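Local coordinates for ubiquitin conjugating enzyme (Agrocybe aegerita, PDB 3WE5), which probably accepts ubiquitin from an E1 enzyme as a thioester and passes it on to target proteins, as an E2 of the UBE2W type, at residues G40-I45 with S126-C131; W56-E61 with L75-D80; S66-E71 with K142-P147; H105-G110 with A148-Y153. All coordinates share one frame; numbering follows the deposited sequence.

Interaction 1: residues G40-I45 with S126-C131; sequences GCPVGI and SVIAVC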
loop_
_atom_site.group_PDB
_atom_site.type_symbol
_atom_site.label_atom_id
_atom_site.label_comp_id
_atom_site.label_asym_id
_atom_site.label_seq_id
_atom_site.Cartn_x
_atom_site.Cartn_y
_atom_site.Cartn_z
ATOM N N GLY A 40 27.096 21.212 0.741
ATOM C CA GLY A 40 27.003 20.023 -0.075
ATOM C C GLY A 40 25.779 19.215 0.302
ATOM O O GLY A 40 25.024 19.578 1.210
ATOM N N CYS A 41 25.547 18.136 -0.425
ATOM C CA CYS A 41 24.400 17.279 -0.126
ATOM C C CYS A 41 24.857 16.057 0.639
ATOM O O CYS A 41 26.034 15.685 0.540
ATOM C CB CYS A 41 23.722 16.777 -1.405
ATOM S SG CYS A 41 22.853 18.022 -2.394
ATOM N N PRO A 42 23.936 15.411 1.370
ATOM C CA PRO A 42 24.303 14.163 2.041
ATOM C C PRO A 42 24.582 13.080 1.026
ATOM O O PRO A 42 24.129 13.161 -0.109
ATOM C CB PRO A 42 23.042 13.807 2.845
ATOM C CG PRO A 42 22.313 15.132 3.013
ATOM C CD PRO A 42 22.566 15.839 1.717
ATOM N N VAL A 43 25.306 12.044 1.430
ATOM C CA VAL A 43 25.694 11.010 0.486
ATOM C C VAL A 43 24.488 10.381 -0.215
ATOM O O VAL A 43 23.447 10.079 0.415
ATOM C CB VAL A 43 26.600 9.930 1.182
ATOM C CG1 VAL A 43 25.852 9.209 2.295
ATOM C CG2 VAL A 43 27.135 8.935 0.158
ATOM N N GLY A 44 24.620 10.218 -1.527
ATOM C CA GLY A 44 23.601 9.543 -2.305
ATOM C C GLY A 44 22.598 10.545 -2.857
ATOM O O GLY A 44 21.765 10.207 -3.691
ATOM N N ILE A 45 22.684 11.779 -2.395
ATOM C CA ILE A 45 21.728 12.793 -2.869
ATOM C C ILE A 45 22.480 13.809 -3.716
ATOM O O ILE A 45 23.504 14.336 -3.308
ATOM C CB ILE A 45 21.001 13.460 -1.689
ATOM C CG1 ILE A 45 20.097 12.459 -0.972
ATOM C CG2 ILE A 45 20.166 14.667 -2.188
ATOM C CD1 ILE A 45 19.840 12.829 0.468
ATOM N N SER A 126 13.129 21.077 5.332
ATOM C CA SER A 126 13.823 21.680 4.202
ATOM C C SER A 126 13.763 20.702 3.064
ATOM O O SER A 126 13.365 19.558 3.233
ATOM C CB SER A 126 15.284 21.936 4.538
ATOM O OG SER A 126 15.958 20.718 4.834
ATOM N N VAL A 127 14.151 21.154 1.881
ATOM C CA VAL A 127 14.183 20.268 0.741
ATOM C C VAL A 127 15.120 19.069 0.998
ATOM O O VAL A 127 14.765 17.911 0.698
ATOM C CB VAL A 127 14.654 21.051 -0.486
ATOM C CG1 VAL A 127 14.890 20.078 -1.641
ATOM C CG2 VAL A 127 13.578 22.072 -0.852
ATOM N N ILE A 128 16.296 19.353 1.531
ATOM C CA ILE A 128 17.269 18.284 1.810
ATOM C C ILE A 128 16.730 17.312 2.857
ATOM O O ILE A 128 16.888 16.105 2.716
ATOM C CB ILE A 128 18.625 18.857 2.205
ATOM C CG1 ILE A 128 19.231 19.573 1.001
ATOM C CG2 ILE A 128 19.563 17.743 2.688
ATOM C CD1 ILE A 128 19.715 18.626 -0.117
ATOM N N ALA A 129 16.055 17.815 3.887
ATOM C CA ALA A 129 15.381 16.898 4.833
ATOM C C ALA A 129 14.385 15.962 4.172
ATOM O O ALA A 129 14.307 14.785 4.508
ATOM C CB ALA A 129 14.705 17.696 5.999
ATOM N N VAL A 130 13.607 16.457 3.219
ATOM C CA VAL A 130 12.706 15.608 2.485
ATOM C C VAL A 130 13.481 14.547 1.694
ATOM O O VAL A 130 13.082 13.382 1.660
ATOM C CB VAL A 130 11.828 16.436 1.526
ATOM C CG1 VAL A 130 10.963 15.522 0.658
ATOM C CG2 VAL A 130 10.957 17.397 2.327
ATOM N N CYS A 131 14.558 14.962 1.025
ATOM C CA CYS A 131 15.371 14.014 0.247
ATOM C C CYS A 131 15.888 12.879 1.126
ATOM O O CYS A 131 15.837 11.695 0.733
ATOM C CB CYS A 131 16.581 14.722 -0.341
ATOM S SG CYS A 131 16.180 15.810 -1.766
#

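Interaction 2: residues W56-E61 with L75-D80; sequences WLFTIE and LQFRFD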
loop_
_atom_site.group_PDB
_atom_site.type_symbol
_atom_site.label_atom_id
_atom_site.label_comp_id
_atom_site.label_asym_id
_atom_site.label_seq_id
_atom_site.Cartn_x
_atom_site.Cartn_y
_atom_site.Cartn_z
ATOM N N TRP A 56 12.803 22.159 -8.733
ATOM C CA TRP A 56 14.166 21.635 -8.609
ATOM C C TRP A 56 14.174 20.127 -8.846
ATOM O O TRP A 56 13.185 19.424 -8.607
ATOM C CB TRP A 56 14.723 21.889 -7.191
ATOM C CG TRP A 56 14.965 23.325 -6.801
ATOM C CD1 TRP A 56 14.779 24.453 -7.566
ATOM C CD2 TRP A 56 15.460 23.767 -5.537
ATOM N NE1 TRP A 56 15.126 25.579 -6.837
ATOM C CE2 TRP A 56 15.549 25.182 -5.587
ATOM C CE3 TRP A 56 15.841 23.100 -4.357
ATOM C CZ2 TRP A 56 15.986 25.952 -4.490
ATOM C CZ3 TRP A 56 16.270 23.865 -3.263
ATOM C CH2 TRP A 56 16.358 25.284 -3.346
ATOM N N LEU A 57 15.311 19.620 -9.324
ATOM C CA LEU A 57 15.492 18.182 -9.518
ATOM C C LEU A 57 16.740 17.686 -8.776
ATOM O O LEU A 57 17.797 18.321 -8.818
ATOM C CB LEU A 57 15.708 17.890 -11.006
ATOM C CG LEU A 57 14.542 18.205 -11.938
ATOM C CD1 LEU A 57 15.010 18.016 -13.408
ATOM C CD2 LEU A 57 13.348 17.336 -11.642
ATOM N N PHE A 58 16.589 16.540 -8.113
ATOM C CA PHE A 58 17.690 15.818 -7.465
ATOM C C PHE A 58 17.777 14.388 -8.018
ATOM O O PHE A 58 16.804 13.851 -8.530
ATOM C CB PHE A 58 17.424 15.700 -5.954
ATOM C CG PHE A 58 17.489 16.986 -5.217
ATOM C CD1 PHE A 58 16.402 17.855 -5.219
ATOM C CD2 PHE A 58 18.630 17.347 -4.510
ATOM C CE1 PHE A 58 16.462 19.053 -4.525
ATOM C CE2 PHE A 58 18.703 18.537 -3.811
ATOM C CZ PHE A 58 17.603 19.412 -3.835
ATOM N N THR A 59 18.948 13.768 -7.904
ATOM C CA THR A 59 18.997 12.306 -7.993
ATOM C C THR A 59 19.131 11.742 -6.586
ATOM O O THR A 59 19.780 12.342 -5.739
ATOM C CB THR A 59 20.112 11.788 -8.889
ATOM O OG1 THR A 59 21.371 12.231 -8.399
ATOM C CG2 THR A 59 19.917 12.278 -10.308
ATOM N N ILE A 60 18.484 10.600 -6.366
ATOM C CA ILE A 60 18.489 9.937 -5.064
ATOM C C ILE A 60 19.005 8.519 -5.283
ATOM O O ILE A 60 18.419 7.736 -6.055
ATOM C CB ILE A 60 17.081 9.840 -4.500
ATOM C CG1 ILE A 60 16.461 11.240 -4.325
ATOM C CG2 ILE A 60 17.072 9.048 -3.178
ATOM C CD1 ILE A 60 17.214 12.160 -3.373
ATOM N N GLU A 61 20.102 8.195 -4.610
ATOM C CA GLU A 61 20.587 6.811 -4.597
ATOM C C GLU A 61 20.541 6.330 -3.169
ATOM O O GLU A 61 20.971 7.037 -2.258
ATOM C CB GLU A 61 22.015 6.722 -5.114
ATOM C CG GLU A 61 22.568 5.299 -5.036
ATOM C CD GLU A 61 23.846 5.112 -5.815
ATOM O OE1 GLU A 61 24.196 6.018 -6.604
ATOM O OE2 GLU A 61 24.491 4.051 -5.631
ATOM N N LEU A 75 14.136 12.838 -8.542
ATOM C CA LEU A 75 13.097 13.353 -7.632
ATOM C C LEU A 75 12.876 14.830 -7.936
ATOM O O LEU A 75 13.825 15.615 -7.973
ATOM C CB LEU A 75 13.559 13.178 -6.181
ATOM C CG LEU A 75 12.583 13.532 -5.052
ATOM C CD1 LEU A 75 11.366 12.594 -5.102
ATOM C CD2 LEU A 75 13.284 13.433 -3.679
ATOM N N GLN A 76 11.610 15.198 -8.150
ATOM C CA GLN A 76 11.253 16.571 -8.506
ATOM C C GLN A 76 10.531 17.241 -7.346
ATOM O O GLN A 76 9.683 16.616 -6.711
ATOM C CB GLN A 76 10.341 16.517 -9.734
ATOM C CG GLN A 76 9.789 17.862 -10.238
ATOM C CD GLN A 76 8.796 17.602 -11.371
ATOM O OE1 GLN A 76 9.199 17.352 -12.498
ATOM N NE2 GLN A 76 7.508 17.579 -11.054
ATOM N N PHE A 77 10.927 18.476 -7.055
ATOM C CA PHE A 77 10.242 19.346 -6.093
ATOM C C PHE A 77 9.595 20.479 -6.861
ATOM O O PHE A 77 10.262 21.138 -7.650
ATOM C CB PHE A 77 11.247 19.955 -5.125
ATOM C CG PHE A 77 11.764 18.978 -4.126
ATOM C CD1 PHE A 77 12.665 18.009 -4.502
ATOM C CD2 PHE A 77 11.342 19.035 -2.802
ATOM C CE1 PHE A 77 13.141 17.077 -3.550
ATOM C CE2 PHE A 77 11.797 18.144 -1.882
ATOM C CZ PHE A 77 12.685 17.148 -2.250
ATOM N N ARG A 78 8.314 20.725 -6.610
ATOM C CA ARG A 78 7.677 21.957 -7.098
ATOM C C ARG A 78 7.207 22.808 -5.929
ATOM O O ARG A 78 6.622 22.275 -4.969
ATOM C CB ARG A 78 6.507 21.613 -8.033
ATOM C CG ARG A 78 6.956 21.205 -9.422
ATOM C CD ARG A 78 5.780 21.012 -10.367
ATOM N NE ARG A 78 5.086 19.763 -10.093
ATOM C CZ ARG A 78 3.963 19.389 -10.693
ATOM N NH1 ARG A 78 3.384 20.190 -11.584
ATOM N NH2 ARG A 78 3.413 18.223 -10.396
ATOM N N PHE A 79 7.460 24.113 -6.003
ATOM C CA PHE A 79 7.177 25.052 -4.897
ATOM C C PHE A 79 6.113 26.061 -5.308
ATOM O O PHE A 79 6.216 26.659 -6.385
ATOM C CB PHE A 79 8.449 25.820 -4.487
ATOM C CG PHE A 79 9.662 24.927 -4.284
ATOM C CD1 PHE A 79 9.777 24.163 -3.127
ATOM C CD2 PHE A 79 10.656 24.847 -5.246
ATOM C CE1 PHE A 79 10.870 23.293 -2.945
ATOM C CE2 PHE A 79 11.774 24.010 -5.050
ATOM C CZ PHE A 79 11.867 23.238 -3.904
ATOM N N ASP A 80 5.094 26.260 -4.477
ATOM C CA ASP A 80 4.144 27.349 -4.773
ATOM C C ASP A 80 4.504 28.622 -4.010
ATOM O O ASP A 80 5.512 28.664 -3.304
ATOM C CB ASP A 80 2.685 26.909 -4.566
ATOM C CG ASP A 80 2.349 26.596 -3.116
ATOM O OD1 ASP A 80 2.914 27.225 -2.203
ATOM O OD2 ASP A 80 1.496 25.720 -2.874
#

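Interaction 3: residues S66-E71 with K142-P147; sequences SQYQGE and KKKERP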
loop_
_atom_site.group_PDB
_atom_site.type_symbol
_atom_site.label_atom_id
_atom_site.label_comp_id
_atom_site.label_asym_id
_atom_site.label_seq_id
_atom_site.Cartn_x
_atom_site.Cartn_y
_atom_site.Cartn_z
ATOM N N SER A 66 20.128 -2.463 0.374
ATOM C CA SER A 66 18.729 -2.162 0.095
ATOM C C SER A 66 18.259 -2.875 -1.154
ATOM O O SER A 66 19.036 -3.538 -1.858
ATOM C CB SER A 66 18.542 -0.656 -0.102
ATOM O OG SER A 66 18.943 -0.289 -1.409
ATOM N N GLN A 67 16.977 -2.698 -1.455
ATOM C CA GLN A 67 16.373 -3.273 -2.637
ATOM C C GLN A 67 16.629 -2.445 -3.894
ATOM O O GLN A 67 16.184 -2.804 -4.975
ATOM C CB GLN A 67 14.873 -3.429 -2.417
ATOM C CG GLN A 67 14.524 -4.382 -1.272
ATOM C CD GLN A 67 14.897 -5.818 -1.594
ATOM O OE1 GLN A 67 14.411 -6.386 -2.575
ATOM N NE2 GLN A 67 15.769 -6.408 -0.775
ATOM N N TYR A 68 17.339 -1.329 -3.740
ATOM C CA TYR A 68 17.545 -0.376 -4.836
ATOM C C TYR A 68 19.037 -0.114 -5.030
ATOM O O TYR A 68 19.438 0.947 -5.499
ATOM C CB TYR A 68 16.799 0.939 -4.535
ATOM C CG TYR A 68 15.372 0.714 -4.077
ATOM C CD1 TYR A 68 14.346 0.563 -4.997
ATOM C CD2 TYR A 68 15.057 0.643 -2.720
ATOM C CE1 TYR A 68 13.048 0.346 -4.583
ATOM C CE2 TYR A 68 13.765 0.418 -2.302
ATOM C CZ TYR A 68 12.769 0.272 -3.238
ATOM O OH TYR A 68 11.471 0.056 -2.820
ATOM N N GLN A 69 19.861 -1.096 -4.672
ATOM C CA GLN A 69 21.313 -0.938 -4.735
ATOM C C GLN A 69 21.770 -0.525 -6.130
ATOM O O GLN A 69 21.343 -1.104 -7.128
ATOM C CB GLN A 69 21.999 -2.247 -4.303
ATOM C CG GLN A 69 23.439 -2.093 -3.829
ATOM C CD GLN A 69 24.412 -1.875 -4.974
ATOM O OE1 GLN A 69 24.269 -2.465 -6.047
ATOM N NE2 GLN A 69 25.403 -1.014 -4.756
ATOM N N GLY A 70 22.609 0.508 -6.189
ATOM C CA GLY A 70 23.216 0.949 -7.435
ATOM C C GLY A 70 22.332 1.719 -8.402
ATOM O O GLY A 70 22.738 1.994 -9.529
ATOM N N GLU A 71 21.124 2.071 -7.974
ATOM C CA GLU A 71 20.187 2.757 -8.857
ATOM C C GLU A 71 20.053 4.218 -8.440
ATOM O O GLU A 71 20.166 4.530 -7.252
ATOM C CB GLU A 71 18.838 2.046 -8.795
ATOM C CG GLU A 71 18.997 0.545 -8.962
ATOM C CD GLU A 71 17.684 -0.192 -8.951
ATOM O OE1 GLU A 71 16.832 0.130 -8.095
ATOM O OE2 GLU A 71 17.509 -1.093 -9.798
ATOM N N LYS A 142 11.834 -3.922 2.647
ATOM C CA LYS A 142 12.437 -5.246 2.604
ATOM C C LYS A 142 11.961 -6.032 1.389
ATOM O O LYS A 142 12.540 -7.064 1.045
ATOM C CB LYS A 142 12.162 -6.014 3.897
ATOM C CG LYS A 142 12.843 -5.431 5.141
ATOM C CD LYS A 142 14.358 -5.635 5.121
ATOM C CE LYS A 142 15.031 -5.075 6.379
ATOM N NZ LYS A 142 15.105 -3.581 6.372
ATOM N N LYS A 143 10.923 -5.530 0.724
ATOM C CA LYS A 143 10.367 -6.196 -0.448
ATOM C C LYS A 143 9.697 -5.213 -1.404
ATOM O O LYS A 143 8.737 -4.534 -1.042
ATOM C CB LYS A 143 9.354 -7.260 -0.023
ATOM C CG LYS A 143 8.476 -7.770 -1.159
ATOM C CD LYS A 143 7.262 -8.500 -0.603
ATOM C CE LYS A 143 7.684 -9.486 0.476
ATOM N NZ LYS A 143 6.539 -10.201 1.094
ATOM N N LYS A 144 10.205 -5.155 -2.627
ATOM C CA LYS A 144 9.695 -4.243 -3.642
ATOM C C LYS A 144 8.316 -4.633 -4.141
ATOM O O LYS A 144 8.153 -5.666 -4.791
ATOM C CB LYS A 144 10.649 -4.215 -4.831
ATOM C CG LYS A 144 12.049 -3.733 -4.512
ATOM C CD LYS A 144 12.903 -3.730 -5.770
ATOM C CE LYS A 144 12.209 -2.956 -6.868
ATOM N NZ LYS A 144 12.860 -3.121 -8.201
ATOM N N GLU A 145 7.321 -3.801 -3.849
ATOM C CA GLU A 145 5.988 -3.987 -4.412
ATOM C C GLU A 145 5.325 -2.621 -4.495
ATOM O O GLU A 145 5.668 -1.726 -3.733
ATOM C CB GLU A 145 5.154 -4.950 -3.555
ATOM C CG GLU A 145 4.811 -4.444 -2.167
ATOM C CD GLU A 145 3.999 -5.454 -1.382
ATOM O OE1 GLU A 145 3.862 -6.605 -1.857
ATOM O OE2 GLU A 145 3.497 -5.092 -0.297
ATOM N N ARG A 146 4.399 -2.457 -5.431
ATOM C CA ARG A 146 3.689 -1.196 -5.596
ATOM C C ARG A 146 2.629 -1.061 -4.510
ATOM O O ARG A 146 2.310 -2.056 -3.842
ATOM C CB ARG A 146 3.070 -1.136 -6.999
ATOM C CG ARG A 146 4.125 -0.964 -8.099
ATOM C CD ARG A 146 3.566 -1.168 -9.498
ATOM N NE ARG A 146 4.557 -0.859 -10.531
ATOM C CZ ARG A 146 5.427 -1.734 -11.037
ATOM N NH1 ARG A 146 5.448 -2.997 -10.618
ATOM N NH2 ARG A 146 6.285 -1.343 -11.970
ATOM N N PRO A 147 2.098 0.165 -4.306
ATOM C CA PRO A 147 0.973 0.377 -3.384
ATOM C C PRO A 147 -0.230 -0.475 -3.780
ATOM O O PRO A 147 -0.401 -0.773 -4.961
ATOM C CB PRO A 147 0.611 1.840 -3.605
ATOM C CG PRO A 147 1.901 2.481 -4.019
ATOM C CD PRO A 147 2.616 1.445 -4.838
#

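Interaction 4: residues H105-G110 with A148-Y153; sequences HVYSNG and ADNDRY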
loop_
_atom_site.group_PDB
_atom_site.type_symbol
_atom_site.label_atom_id
_atom_site.label_comp_id
_atom_site.label_asym_id
_atom_site.label_seq_id
_atom_site.Cartn_x
_atom_site.Cartn_y
_atom_site.Cartn_z
ATOM N N HIS A 105 4.973 2.834 -0.936
ATOM C CA HIS A 105 4.507 4.199 -0.763
ATOM C C HIS A 105 4.739 5.071 -2.001
ATOM O O HIS A 105 4.508 6.286 -1.956
ATOM C CB HIS A 105 5.155 4.823 0.472
ATOM C CG HIS A 105 4.630 4.265 1.758
ATOM N ND1 HIS A 105 3.639 4.886 2.488
ATOM C CD2 HIS A 105 4.924 3.121 2.420
ATOM C CE1 HIS A 105 3.364 4.161 3.557
ATOM N NE2 HIS A 105 4.137 3.090 3.544
ATOM N N VAL A 106 5.157 4.449 -3.103
ATOM C CA VAL A 106 5.402 5.173 -4.356
ATOM C C VAL A 106 4.549 4.647 -5.494
ATOM O O VAL A 106 4.653 3.488 -5.866
ATOM C CB VAL A 106 6.892 5.129 -4.763
ATOM C CG1 VAL A 106 7.115 5.975 -6.042
ATOM C CG2 VAL A 106 7.750 5.685 -3.633
ATOM N N TYR A 107 3.703 5.511 -6.048
ATOM C CA TYR A 107 2.832 5.123 -7.150
ATOM C C TYR A 107 3.615 5.027 -8.459
ATOM O O TYR A 107 4.688 5.609 -8.589
ATOM C CB TYR A 107 1.658 6.103 -7.252
ATOM C CG TYR A 107 0.700 5.931 -6.098
ATOM C CD1 TYR A 107 -0.200 4.870 -6.088
ATOM C CD2 TYR A 107 0.723 6.786 -5.003
ATOM C CE1 TYR A 107 -1.069 4.675 -5.040
ATOM C CE2 TYR A 107 -0.147 6.599 -3.940
ATOM C CZ TYR A 107 -1.036 5.537 -3.970
ATOM O OH TYR A 107 -1.905 5.333 -2.925
ATOM N N SER A 108 3.095 4.279 -9.424
ATOM C CA SER A 108 3.803 4.065 -10.689
ATOM C C SER A 108 3.921 5.353 -11.511
ATOM O O SER A 108 4.739 5.440 -12.430
ATOM C CB SER A 108 3.115 2.958 -11.504
ATOM O OG SER A 108 1.784 3.335 -11.822
ATOM N N ASN A 109 3.092 6.345 -11.192
ATOM C CA ASN A 109 3.178 7.642 -11.827
ATOM C C ASN A 109 4.158 8.557 -11.099
ATOM O O ASN A 109 4.286 9.725 -11.443
ATOM C CB ASN A 109 1.801 8.305 -11.925
ATOM C CG ASN A 109 1.257 8.745 -10.577
ATOM O OD1 ASN A 109 1.756 8.347 -9.520
ATOM N ND2 ASN A 109 0.204 9.556 -10.609
ATOM N N GLY A 110 4.825 8.032 -10.075
ATOM C CA GLY A 110 5.848 8.805 -9.373
ATOM C C GLY A 110 5.374 9.542 -8.136
ATOM O O GLY A 110 6.201 10.034 -7.349
ATOM N N ALA A 148 -1.053 -0.836 -2.802
ATOM C CA ALA A 148 -2.239 -1.655 -3.046
ATOM C C ALA A 148 -3.197 -1.000 -4.038
ATOM O O ALA A 148 -3.740 -1.664 -4.918
ATOM C CB ALA A 148 -2.960 -1.938 -1.724
ATOM N N ASP A 149 -3.419 0.302 -3.890
ATOM C CA ASP A 149 -4.391 0.976 -4.742
ATOM C C ASP A 149 -3.756 1.586 -5.982
ATOM O O ASP A 149 -4.313 2.528 -6.557
ATOM C CB ASP A 149 -5.149 2.065 -3.959
ATOM C CG ASP A 149 -4.266 3.262 -3.590
ATOM O OD1 ASP A 149 -3.079 3.061 -3.251
ATOM O OD2 ASP A 149 -4.771 4.410 -3.623
ATOM N N ASN A 150 -2.604 1.053 -6.397
ATOM C CA ASN A 150 -1.795 1.711 -7.434
ATOM C C ASN A 150 -2.577 2.027 -8.700
ATOM O O ASN A 150 -2.625 3.174 -9.123
ATOM C CB ASN A 150 -0.535 0.912 -7.779
ATOM C CG ASN A 150 0.381 1.656 -8.746
ATOM O OD1 ASN A 150 1.146 2.529 -8.341
ATOM N ND2 ASN A 150 0.301 1.320 -10.027
ATOM N N ASP A 151 -3.213 1.018 -9.295
ATOM C CA ASP A 151 -3.915 1.252 -10.554
ATOM C C ASP A 151 -5.120 2.191 -10.393
ATOM O O ASP A 151 -5.343 3.073 -11.230
ATOM C CB ASP A 151 -4.307 -0.075 -11.213
ATOM C CG ASP A 151 -3.101 -0.937 -11.526
ATOM O OD1 ASP A 151 -2.017 -0.367 -11.783
ATOM O OD2 ASP A 151 -3.231 -2.182 -11.499
ATOM N N ARG A 152 -5.872 2.006 -9.310
ATOM C CA ARG A 152 -7.009 2.867 -8.988
ATOM C C ARG A 152 -6.571 4.322 -8.897
ATOM O O ARG A 152 -7.146 5.202 -9.547
ATOM C CB ARG A 152 -7.649 2.421 -7.667
ATOM C CG ARG A 152 -8.911 3.185 -7.286
ATOM C CD ARG A 152 -9.820 2.364 -6.361
ATOM N NE ARG A 152 -9.373 2.371 -4.968
ATOM C CZ ARG A 152 -8.774 1.344 -4.370
ATOM N NH1 ARG A 152 -8.551 0.223 -5.042
ATOM N NH2 ARG A 152 -8.399 1.432 -3.100
ATOM N N TYR A 153 -5.535 4.567 -8.100
ATOM C CA TYR A 153 -5.013 5.916 -7.927
ATOM C C TYR A 153 -4.541 6.543 -9.237
ATOM O O TYR A 153 -4.881 7.687 -9.543
ATOM C CB TYR A 153 -3.864 5.936 -6.908
ATOM C CG TYR A 153 -3.265 7.312 -6.755
ATOM C CD1 TYR A 153 -3.911 8.290 -6.014
ATOM C CD2 TYR A 153 -2.062 7.640 -7.368
ATOM C CE1 TYR A 153 -3.375 9.548 -5.876
ATOM C CE2 TYR A 153 -1.520 8.897 -7.245
ATOM C CZ TYR A 153 -2.183 9.849 -6.500
ATOM O OH TYR A 153 -1.647 11.110 -6.370
#

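Interaction 1: residues G40-I45 with S126-C131
I128 reaches from helix 127-140 to C41 and P42, in the loop that leads from the N-terminal helix 24-39 into the first strand of the UBC fold of E2 enzymes. The two branches of I128 divide the work. With chi1 at -67°, CG2 is held opposite the backbone N and faces the proline, with I128 CG2 3.7 Å from P42 CD. The proline ring and the isoleucine chain meet at a slant. The other branch bends again (chi2 -72°) and ends with I128 CD1 3.9 Å from C41 SG.

I45, the first residue of strand 45-49, points at C131, one turn along the helix from I128. Both I45 CG2 and I45 CD1 rest on C131, and I45 CD1 is 3.9 Å from C131 CB. The contact across the segments is apolar. A type II turn from P42 to I45, closed by I45 N to P42 O, sets both residues facing the helix. S126 caps the helix start, its OG accepting from A129 N. I36 of helix 24-39 touches C41 and I128, and F58 of strand 55-61 touches I45 and I128. The most distant of the apolar pairs is I45 CG2 to I128 CD1, at 4.5 Å.

Interaction 2: residues W56-E61 with L75-D80
W56 pairs with F77, and F58 with L75, in an antiparallel beta hairpin at the centre of the UBC sheet. Both are hydrogen-bonded pairs. Their four N-H...O bonds are all 2.9 Å: W56 N to F77 O, F77 N to W56 O, F58 N to L75 O and L75 N to F58 O. Three of them are close to straight; the one from W56 N bends more, to 157° at the hydrogen.

The face that carries W56, F58, L75 and F77 is tightly packed. F79, just past the end of its strand, turns its ring edge to the indole face. This is an edge-to-face pair with the planes at 75°, and F79 CE2 stands 3.7 Å from W56 CG. F58 and F77 meet obliquely, with F58 CD1 3.7 Å from F77 CE1. Further along, I60 CG1 lies against L75 CD2. V127 of helix 127-140 covers F58, F77 and F79. NE1 of the buried W56 bonds to D52 O.

The opposite face is looser and partly exposed. There L57 and Q76 form a non-hydrogen-bonded pair and run alongside each other in the same direction. Q76 CB and CG meet L57 CD2, while the extended chain carries the amide onward. L57 CD2 sits 3.7 Å from Q76 CB.

Interaction 3: residues S66-E71 with K142-P147
Q67 and K144 bring two irregular segments together, with Q67 CA 6.8 Å from K144 CA. The 66-71 segment folds back on itself. An ST turn joins Y68 N to S66 OG, and a type II turn from Y68 to E71 follows, with G70 at positive phi. The 142-147 segment has no regular structure.

K144 lays its aliphatic chain across Q67 at a slant. K144 CG is 3.5 Å from Q67 CB, and K144 CD is 3.5 Å from Q67 O. The lysine then bends at chi3 (53°), which takes its CE to 4.1 Å from Y68 CE1. The lysine chain and the tyrosine run antiparallel as they pass. Q67 CB also lies over one face of the Y68 ring. Q67 is bent at chi2, and this brings its amide carbon CD to 3.8 Å from K142 O. Y68 OH bonds to V102 O. K143 NZ bonds to S140 O of the second subunit.

E71 OE1 and K144 NZ carry opposite charges but stay 5.1 Å apart, and E71 OE1 bonds to Y73 OH. The contact thus rests on the methylene groups of a lysine and a glutamine at the surface. Charge attraction may add a little at longer range.

Interaction 4: residues H105-G110 with A148-Y153
Y107 packs its whole side chain against the start of helix 150-156. At the base, Y107 CB lies 3.8 Å from N150 OD1. Next comes Y107 CG, with Y153 CD2 3.5 Å away over one face of the ring. The two tyrosine rings form a face-to-face stack, with centroids 4.2 Å apart and planes at 29°. Y107 CD2 lies against Y153 CD2 and CE2, and Y107 CE2 against Y153 CD2. N150 OD1, by CD1, and D149 OD1, by CE1, lie at the edge of the Y107 ring, near its plane. CE1 also meets Y153 CB, and CZ is near D149 OD1. At the tip, D149 OD1 accepts from Y107 OH on its syn lone pair, at 2.6 Å. The carboxylate stands steeply to the ring, at 73°.

N150 grips the next residue at two points. Its OD1 accepts from S108 N at 2.8 Å, in the carbonyl plane and on a lone pair. Its ND2 donates to S108 OG at 3.1 Å, close to the amide plane. Chi1 of N150 (-174°) carries the amide alongside Y107 to S108. A type I turn from Y107 to G110 also brings N109 to Y153. N109 OD1 bonds to H111 N, and Y153 OH to H111 ND1.

In the dimer interface, R152 of the second subunit bonds to Y107 OH and forms a salt bridge with D149 OD2. The 105-110 loop runs toward C113, probably the catalytic cysteine by analogy with other E2 enzymes. Here that loop packs on the C-terminal helix 150-156 of the UBC fold.

Interactions 1 and 2 form the core side of the molecule. Their centres are about 10 Å apart, and V127 of helix 127-140 packs on F58, F77 and F79 of the hairpin. Interactions 3 and 4, centres about 15 Å apart, meet where P147 touches V106 and Y107. Both touch the second subunit. Interaction 3 reaches interaction 2 through E61, which packs on G70 and E71. Interactions 1 and 4 lie on opposite sides of the chain's centre, their centres about 24 Å apart. Along the chain, interactions 3 and 4 interleave and each crosses interaction 1; interaction 2 closes before interaction 4 opens. The hairpin and helix 127-140 thus form the core onto which the loops and helix 150-156 fold.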